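Local coordinates for Low molecular weight phosphotyrosine protein phosphatase 1 (Drosophila melanogaster, PDB 7CUY), which probably removes phosphate from tyrosine-phosphorylated proteins and also hydrolyses small aryl and acyl phosphates, at residues Leu108-Ile122 against Gln140-Arg152. Numbering follows the deposited sequence.
Sequences LMLGDFGLEKKNRII and QCVVACAAFMKER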
loop_
_atom_site.group_PDB
_atom_site.type_symbol
_atom_site.label_atom_id
_atom_site.label_comp_id
_atom_site.label_asym_id
_atom_site.label_seq_id
_atom_site.Cartn_x
_atom_site.Cartn_y
_atom_site.Cartn_z
ATOM N N LEU A 108 -5.851 -3.159 -8.290
ATOM C CA LEU A 108 -4.848 -4.204 -8.379
ATOM C C LEU A 108 -4.539 -4.709 -6.983
ATOM O O LEU A 108 -4.752 -4.020 -5.990
ATOM C CB LEU A 108 -3.561 -3.685 -9.065
ATOM C CG LEU A 108 -3.819 -3.078 -10.454
ATOM C CD1 LEU A 108 -2.618 -2.291 -10.920
ATOM C CD2 LEU A 108 -4.223 -4.161 -11.481
ATOM N N MET A 109 -4.034 -5.921 -6.905
ATOM C CA MET A 109 -3.512 -6.424 -5.651
ATOM C C MET A 109 -1.992 -6.338 -5.719
ATOM O O MET A 109 -1.389 -6.798 -6.696
ATOM C CB MET A 109 -3.985 -7.857 -5.398
ATOM C CG MET A 109 -3.777 -8.240 -3.963
ATOM S SD MET A 109 -4.368 -9.878 -3.567
ATOM C CE MET A 109 -3.106 -10.867 -4.376
ATOM N N LEU A 110 -1.379 -5.698 -4.712
ATOM C CA LEU A 110 0.037 -5.339 -4.834
ATOM C C LEU A 110 0.908 -6.573 -5.088
ATOM O O LEU A 110 1.831 -6.534 -5.913
ATOM C CB LEU A 110 0.502 -4.586 -3.583
ATOM C CG LEU A 110 1.979 -4.145 -3.602
ATOM C CD1 LEU A 110 2.290 -3.371 -4.850
ATOM C CD2 LEU A 110 2.330 -3.311 -2.381
ATOM N N GLY A 111 0.607 -7.689 -4.424
ATOM C CA GLY A 111 1.457 -8.856 -4.547
ATOM C C GLY A 111 1.346 -9.590 -5.873
ATOM O O GLY A 111 2.108 -10.533 -6.095
ATOM N N ASP A 112 0.419 -9.202 -6.749
ATOM C CA ASP A 112 0.430 -9.789 -8.088
ATOM C C ASP A 112 1.627 -9.313 -8.915
ATOM O O ASP A 112 1.814 -9.772 -10.051
ATOM C CB ASP A 112 -0.882 -9.481 -8.824
ATOM C CG ASP A 112 -2.039 -10.400 -8.391
ATOM O OD1 ASP A 112 -1.779 -11.443 -7.758
ATOM O OD2 ASP A 112 -3.213 -10.081 -8.694
ATOM N N PHE A 113 2.449 -8.414 -8.376
ATOM C CA PHE A 113 3.646 -7.946 -9.057
ATOM C C PHE A 113 4.865 -8.457 -8.307
ATOM O O PHE A 113 4.905 -8.400 -7.074
ATOM C CB PHE A 113 3.635 -6.419 -9.180
ATOM C CG PHE A 113 2.525 -5.919 -10.054
ATOM C CD1 PHE A 113 2.716 -5.777 -11.419
ATOM C CD2 PHE A 113 1.261 -5.687 -9.526
ATOM C CE1 PHE A 113 1.679 -5.356 -12.240
ATOM C CE2 PHE A 113 0.216 -5.270 -10.333
ATOM C CZ PHE A 113 0.415 -5.102 -11.689
ATOM N N GLY A 114 5.817 -9.016 -9.048
ATOM C CA GLY A 114 7.095 -9.452 -8.480
ATOM C C GLY A 114 7.154 -10.732 -7.671
ATOM O O GLY A 114 8.031 -11.569 -7.895
ATOM N N LEU A 115 6.241 -10.908 -6.724
ATOM C CA LEU A 115 6.332 -12.058 -5.840
ATOM C C LEU A 115 5.935 -13.337 -6.569
ATOM O O LEU A 115 5.240 -13.316 -7.584
ATOM C CB LEU A 115 5.449 -11.847 -4.618
ATOM C CG LEU A 115 5.742 -10.462 -4.039
ATOM C CD1 LEU A 115 4.639 -10.003 -3.107
ATOM C CD2 LEU A 115 7.097 -10.506 -3.334
ATOM N N GLU A 116 6.409 -14.460 -6.043
ATOM C CA GLU A 116 5.875 -15.747 -6.454
ATOM C C GLU A 116 4.436 -15.879 -5.984
ATOM O O GLU A 116 4.004 -15.202 -5.049
ATOM C CB GLU A 116 6.693 -16.890 -5.864
ATOM C CG GLU A 116 7.929 -17.282 -6.624
ATOM C CD GLU A 116 8.813 -18.167 -5.776
ATOM O OE1 GLU A 116 9.667 -17.614 -5.038
ATOM O OE2 GLU A 116 8.622 -19.406 -5.816
ATOM N N LYS A 117 3.698 -16.780 -6.640
ATOM C CA LYS A 117 2.279 -16.986 -6.349
ATOM C C LYS A 117 2.029 -17.189 -4.855
ATOM O O LYS A 117 1.199 -16.500 -4.254
ATOM C CB LYS A 117 1.761 -18.188 -7.145
ATOM C CG LYS A 117 0.345 -18.040 -7.667
ATOM C CD LYS A 117 0.218 -16.838 -8.597
ATOM C CE LYS A 117 -1.185 -16.191 -8.534
ATOM N NZ LYS A 117 -2.334 -17.139 -8.717
ATOM N N LYS A 118 2.764 -18.120 -4.243
ATOM C CA LYS A 118 2.577 -18.478 -2.838
ATOM C C LYS A 118 2.885 -17.322 -1.890
ATOM O O LYS A 118 2.456 -17.355 -0.728
ATOM C CB LYS A 118 3.458 -19.677 -2.447
ATOM C CG LYS A 118 3.817 -20.653 -3.513
ATOM C CD LYS A 118 4.926 -20.248 -4.414
ATOM C CE LYS A 118 5.068 -21.126 -5.486
ATOM N NZ LYS A 118 5.967 -20.736 -6.547
ATOM N N ASN A 119 3.615 -16.302 -2.342
ATOM C CA ASN A 119 3.988 -15.197 -1.466
ATOM C C ASN A 119 3.230 -13.924 -1.801
ATOM O O ASN A 119 3.638 -12.829 -1.385
ATOM C CB ASN A 119 5.493 -14.924 -1.527
ATOM C CG ASN A 119 6.328 -16.065 -0.964
ATOM O OD1 ASN A 119 7.562 -16.020 -1.019
ATOM N ND2 ASN A 119 5.667 -17.114 -0.465
ATOM N N ARG A 120 2.132 -14.036 -2.543
ATOM C CA ARG A 120 1.520 -12.835 -3.094
ATOM C C ARG A 120 0.576 -12.144 -2.122
ATOM O O ARG A 120 0.318 -10.950 -2.289
ATOM C CB ARG A 120 0.785 -13.161 -4.382
ATOM C CG ARG A 120 -0.543 -13.843 -4.201
ATOM C CD ARG A 120 -1.006 -14.277 -5.549
ATOM N NE ARG A 120 -2.303 -14.929 -5.536
ATOM C CZ ARG A 120 -3.340 -14.502 -6.244
ATOM N NH1 ARG A 120 -3.215 -13.417 -7.002
ATOM N NH2 ARG A 120 -4.495 -15.163 -6.203
ATOM N N ILE A 121 0.072 -12.853 -1.117
ATOM C CA ILE A 121 -0.793 -12.246 -0.111
ATOM C C ILE A 121 0.080 -11.530 0.911
ATOM O O ILE A 121 1.010 -12.117 1.479
ATOM C CB ILE A 121 -1.689 -13.298 0.560
ATOM C CG1 ILE A 121 -2.522 -14.037 -0.489
ATOM C CG2 ILE A 121 -2.592 -12.663 1.617
ATOM C CD1 ILE A 121 -3.646 -13.233 -1.085
ATOM N N ILE A 122 -0.181 -10.246 1.118
ATOM C CA ILE A 122 0.479 -9.517 2.193
ATOM C C ILE A 122 -0.451 -9.580 3.397
ATOM O O ILE A 122 -1.480 -8.897 3.453
ATOM C CB ILE A 122 0.840 -8.086 1.791
ATOM C CG1 ILE A 122 1.923 -8.134 0.688
ATOM C CG2 ILE A 122 1.333 -7.347 3.005
ATOM C CD1 ILE A 122 1.957 -6.919 -0.260
ATOM N N GLN A 140 8.002 -7.950 1.101
ATOM C CA GLN A 140 7.105 -8.153 -0.032
ATOM C C GLN A 140 6.894 -6.861 -0.809
ATOM O O GLN A 140 6.961 -6.848 -2.044
ATOM C CB GLN A 140 5.765 -8.709 0.452
ATOM C CG GLN A 140 5.845 -10.135 0.966
ATOM C CD GLN A 140 4.576 -10.562 1.692
ATOM O OE1 GLN A 140 4.290 -10.086 2.792
ATOM N NE2 GLN A 140 3.821 -11.470 1.090
ATOM N N CYS A 141 6.628 -5.767 -0.099
ATOM C CA CYS A 141 6.429 -4.477 -0.749
ATOM C C CYS A 141 7.663 -4.042 -1.540
ATOM O O CYS A 141 7.543 -3.437 -2.611
ATOM C CB CYS A 141 6.072 -3.431 0.307
ATOM S SG CYS A 141 4.443 -3.718 1.053
ATOM N N VAL A 142 8.856 -4.295 -1.010
ATOM C CA VAL A 142 10.064 -3.927 -1.743
ATOM C C VAL A 142 10.092 -4.614 -3.106
ATOM O O VAL A 142 10.362 -3.979 -4.136
ATOM C CB VAL A 142 11.306 -4.263 -0.901
ATOM C CG1 VAL A 142 12.586 -4.175 -1.752
ATOM C CG2 VAL A 142 11.381 -3.329 0.295
ATOM N N VAL A 143 9.756 -5.905 -3.144
ATOM C CA VAL A 143 9.777 -6.643 -4.399
ATOM C C VAL A 143 8.602 -6.242 -5.286
ATOM O O VAL A 143 8.770 -5.990 -6.483
ATOM C CB VAL A 143 9.793 -8.157 -4.125
ATOM C CG1 VAL A 143 9.618 -8.949 -5.433
ATOM C CG2 VAL A 143 11.101 -8.563 -3.394
ATOM N N ALA A 144 7.395 -6.192 -4.720
ATOM C CA ALA A 144 6.210 -5.875 -5.513
ATOM C C ALA A 144 6.284 -4.468 -6.097
ATOM O O ALA A 144 5.973 -4.251 -7.272
ATOM C CB ALA A 144 4.947 -6.026 -4.650
ATOM N N CYS A 145 6.670 -3.488 -5.279
ATOM C CA CYS A 145 6.668 -2.106 -5.742
ATOM C C CYS A 145 7.637 -1.909 -6.898
ATOM O O CYS A 145 7.296 -1.270 -7.899
ATOM C CB CYS A 145 7.023 -1.157 -4.593
ATOM S SG CYS A 145 5.689 -0.885 -3.375
ATOM N N ALA A 146 8.857 -2.430 -6.766
ATOM C CA ALA A 146 9.816 -2.365 -7.863
ATOM C C ALA A 146 9.228 -2.933 -9.150
ATOM O O ALA A 146 9.257 -2.284 -10.204
ATOM C CB ALA A 146 11.083 -3.123 -7.468
ATOM N N ALA A 147 8.676 -4.151 -9.075
ATOM C CA ALA A 147 8.178 -4.822 -10.272
ATOM C C ALA A 147 7.041 -4.033 -10.914
ATOM O O ALA A 147 7.031 -3.827 -12.134
ATOM C CB ALA A 147 7.730 -6.244 -9.936
ATOM N N PHE A 148 6.078 -3.570 -10.106
ATOM C CA PHE A 148 5.024 -2.702 -10.633
ATOM C C PHE A 148 5.603 -1.454 -11.291
ATOM O O PHE A 148 5.208 -1.078 -12.403
ATOM C CB PHE A 148 4.066 -2.275 -9.522
ATOM C CG PHE A 148 3.077 -1.225 -9.960
ATOM C CD1 PHE A 148 3.230 0.092 -9.583
ATOM C CD2 PHE A 148 2.007 -1.565 -10.770
ATOM C CE1 PHE A 148 2.326 1.073 -9.993
ATOM C CE2 PHE A 148 1.100 -0.606 -11.185
ATOM C CZ PHE A 148 1.265 0.724 -10.793
ATOM N N MET A 149 6.501 -0.763 -10.587
ATOM C CA MET A 149 7.111 0.440 -11.147
ATOM C C MET A 149 7.780 0.146 -12.478
ATOM O O MET A 149 7.590 0.877 -13.464
ATOM C CB MET A 149 8.135 1.017 -10.175
ATOM C CG MET A 149 8.899 2.188 -10.764
ATOM S SD MET A 149 10.136 2.804 -9.623
ATOM C CE MET A 149 11.391 1.517 -9.848
ATOM N N LYS A 150 8.567 -0.926 -12.531
ATOM C CA LYS A 150 9.285 -1.233 -13.765
ATOM C C LYS A 150 8.323 -1.572 -14.901
ATOM O O LYS A 150 8.455 -1.043 -16.013
ATOM C CB LYS A 150 10.285 -2.363 -13.519
ATOM C CG LYS A 150 11.655 -1.856 -13.096
ATOM C CD LYS A 150 12.477 -2.941 -12.442
ATOM C CE LYS A 150 13.950 -2.696 -12.634
ATOM N NZ LYS A 150 14.401 -1.495 -11.921
ATOM N N GLU A 151 7.335 -2.439 -14.644
ATOM C CA GLU A 151 6.423 -2.855 -15.711
ATOM C C GLU A 151 5.475 -1.736 -16.112
ATOM O O GLU A 151 5.427 -1.334 -17.278
ATOM C CB GLU A 151 5.601 -4.065 -15.281
ATOM C CG GLU A 151 6.391 -5.302 -15.052
ATOM C CD GLU A 151 5.534 -6.373 -14.426
ATOM O OE1 GLU A 151 4.365 -6.521 -14.870
ATOM O OE2 GLU A 151 6.018 -7.030 -13.476
ATOM N N ARG A 152 4.678 -1.248 -15.165
ATOM C CA ARG A 152 3.571 -0.364 -15.517
ATOM C C ARG A 152 3.960 1.097 -15.524
ATOM O O ARG A 152 3.449 1.859 -16.341
ATOM C CB ARG A 152 2.408 -0.538 -14.546
ATOM C CG ARG A 152 1.871 -1.929 -14.517
ATOM C CD ARG A 152 1.175 -2.284 -15.835
ATOM N NE ARG A 152 0.436 -3.528 -15.652
ATOM C CZ ARG A 152 -0.834 -3.589 -15.260
ATOM N NH1 ARG A 152 -1.525 -2.475 -15.040
ATOM N NH2 ARG A 152 -1.407 -4.771 -15.091
#
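The loop that leaves edge strand 106-109 of the parallel sheet folds back over helix 132-153, and the backbones come nearest where Gly114 passes Ala144. The Phe113 ring lies against the last turns of the helix. An edge of Phe148 points at its face in a T-shaped stack, planes at 80° and CD2 of Phe148 4.0 Å from CZ of Phe113. With chi1 at 172° the Phe148 ring swings away from its own N and presents this edge, and it also packs edge-to-face with Tyr83 and Phe85 of the neighbouring strand. At the rim of the Phe113 ring, CZ sits over the guanidinium face of Arg152, 3.9 Å from NH2, while NH1 of Arg152 forms a salt bridge with Glu106.

Small residues let the backbones approach. The Ala144 CA-H points at Phe113 O, 3.2 Å from CA to O, and Ala147 CB lies 3.5 Å from Gly114 N. Any side chain on Gly114 would strike Val143 O, and its positive phi also suits a glycine. Branched leucines fit around these alanines: Leu110 CG rests 3.7 Å from Ala144 CB, and Leu115 sets CD1 against Gln140 and CD2 against Val143.

In this alpha/beta phosphatase fold, strand order 2-1-3-4, the contact joins the loop after the edge strand to the C-terminal helix. Gln140, its chain extended beyond CG, uses its single NE2 to grip two carbonyls, Asn119 O at 2.8 Å and Ile121 O at 2.9 Å. Both bonds bend to about 150° and reach the oxygens from above the carbonyl planes. Shortening this residue to an alanine is likely to leave both carbonyls without this donor and the loop freer to shift. Ile122 lays CG1 alongside the same amide, 3.7 Å from OE1, and its own carbonyl accepts a hydrogen bond from Arg15, probably an active-site residue.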